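Local coordinates for protein acyl-coenzyme A oxidase 3 (Yarrowia lipolytica, PDB 5YS9) that oxidises acyl-CoA thioesters to trans-2-enoyl-CoA with FAD as cofactor and O2 as electron acceptor, yielding hydrogen peroxide in peroxisomal fatty acid beta-oxidation, at residues A[679-682]-A[683-687]. Numbering follows the deposited sequence.
Sequences STLR and PFLFR
Arg682 and Phe686, one helical turn apart, form an off-centre cation-pi stack. The guanidinium lies over the Phe686 ring with the planes inclined by only 28° and CZ 4.3 Å from the ring centroid; NH1 of Arg682 comes closest, 3.5 Å from CE2 of Phe686. With CG of Arg682 anti to its own N (chi1 -151°) and the chain extended as far as NE, the aliphatic part runs beside the ring too, CG of Arg682 lying 3.7 Å from CD2 of Phe686. Phenylalanine offers the cation a flat face, and arginine can stack on it while its N-H groups bond elsewhere: NH1 also donates to Tyr677 OH and to the carbonyl of Ser237 of the second subunit. A methionine in its place, with no charge and no N-H, would probably leave the Phe686 ring without its cation and the Tyr677 hydroxyl and Ser237 carbonyl without this donor.

Backbone bonds set this spacing. Leu685 N donates to Leu681 O at 3.0 Å and Phe686 N to Arg682 O at 3.0 Å, whereas the bond from Phe684 N to Thr680 O is long and weak. Pro683 has no N-H to give, and the helix is kinked there. These residues make up most of the short helix 677-685, in a C-terminal extension far from the centre of its own chain and packed against the other subunit of the dimer. Past the helix end, Arg687 turns back, its NH1 bonding Phe684 O at 2.9 Å and sitting above the rim of the Phe684 ring, while its guanidinium also reaches the carbonyls of Asp152 and Val153 of the second subunit.

Apolar contact follows the same i to i+4 spacing: CD1 of Leu681 meets CG of Leu685 at 4.0 Å, branched leucines suiting this buried side, where Leu681 also packs on His206 of the second subunit.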
# COMPACT_ATOMS: atom_id res chain seq x y z
N SER A 679 -18.00 -3.89 32.94
CA SER A 679 -16.96 -4.89 33.06
C SER A 679 -15.54 -4.38 33.07
O SER A 679 -14.71 -4.88 33.81
CB SER A 679 -17.14 -5.97 32.01
OG SER A 679 -16.80 -5.49 30.74
N THR A 680 -15.24 -3.42 32.21
CA THR A 680 -13.86 -3.06 31.98
C THR A 680 -13.48 -1.61 32.25
O THR A 680 -12.61 -1.35 33.05
CB THR A 680 -13.45 -3.48 30.57
OG1 THR A 680 -13.96 -4.78 30.31
CG2 THR A 680 -11.95 -3.50 30.41
N LEU A 681 -14.11 -0.69 31.54
CA LEU A 681 -13.83 0.74 31.67
C LEU A 681 -14.18 1.39 33.01
O LEU A 681 -13.39 2.13 33.55
CB LEU A 681 -14.50 1.50 30.54
CG LEU A 681 -14.20 2.99 30.58
CD1 LEU A 681 -12.72 3.24 30.40
CD2 LEU A 681 -14.99 3.73 29.54
N ARG A 682 -15.34 1.09 33.55
CA ARG A 682 -15.74 1.66 34.83
C ARG A 682 -14.90 1.19 36.02
O ARG A 682 -14.51 2.00 36.83
CB ARG A 682 -17.22 1.45 35.10
CG ARG A 682 -17.80 2.53 35.97
CD ARG A 682 -19.14 2.14 36.54
NE ARG A 682 -19.39 2.80 37.81
CZ ARG A 682 -19.64 4.09 37.94
NH1 ARG A 682 -19.68 4.85 36.87
NH2 ARG A 682 -19.85 4.61 39.13
N PRO A 683 -14.61 -0.10 36.11
CA PRO A 683 -13.67 -0.60 37.15
C PRO A 683 -12.29 0.04 37.11
O PRO A 683 -11.74 0.30 38.15
CB PRO A 683 -13.58 -2.09 36.83
CG PRO A 683 -14.94 -2.40 36.31
CD PRO A 683 -15.26 -1.23 35.43
N PHE A 684 -11.75 0.29 35.93
CA PHE A 684 -10.52 1.03 35.80
C PHE A 684 -10.61 2.50 36.23
O PHE A 684 -9.91 2.90 37.15
CB PHE A 684 -10.00 0.98 34.38
CG PHE A 684 -8.75 1.79 34.21
CD1 PHE A 684 -7.59 1.41 34.88
CD2 PHE A 684 -8.73 2.92 33.41
CE1 PHE A 684 -6.40 2.15 34.74
CE2 PHE A 684 -7.55 3.68 33.28
CZ PHE A 684 -6.40 3.30 33.95
N LEU A 685 -11.45 3.31 35.57
CA LEU A 685 -11.59 4.74 35.96
C LEU A 685 -11.88 4.92 37.45
O LEU A 685 -11.43 5.89 38.02
CB LEU A 685 -12.70 5.48 35.22
CG LEU A 685 -12.64 5.57 33.71
CD1 LEU A 685 -13.96 6.07 33.20
CD2 LEU A 685 -11.54 6.49 33.26
N PHE A 686 -12.64 4.00 38.05
CA PHE A 686 -13.00 4.09 39.48
C PHE A 686 -12.23 3.17 40.41
O PHE A 686 -12.62 3.00 41.53
CB PHE A 686 -14.51 3.90 39.63
CG PHE A 686 -15.27 5.05 39.11
CD1 PHE A 686 -15.36 6.22 39.86
CD2 PHE A 686 -15.77 5.04 37.81
CE1 PHE A 686 -16.00 7.34 39.34
CE2 PHE A 686 -16.42 6.16 37.29
CZ PHE A 686 -16.53 7.30 38.05
N ARG A 687 -11.05 2.74 39.98
CA ARG A 687 -10.22 1.87 40.77
C ARG A 687 -9.77 2.49 42.09
O ARG A 687 -9.68 3.70 42.22
CB ARG A 687 -9.01 1.42 39.95
CG ARG A 687 -7.92 2.45 39.77
CD ARG A 687 -7.10 2.15 38.52
NE ARG A 687 -6.10 3.17 38.24
CZ ARG A 687 -6.32 4.25 37.50
NH1 ARG A 687 -7.50 4.48 36.97
NH2 ARG A 687 -5.34 5.10 37.29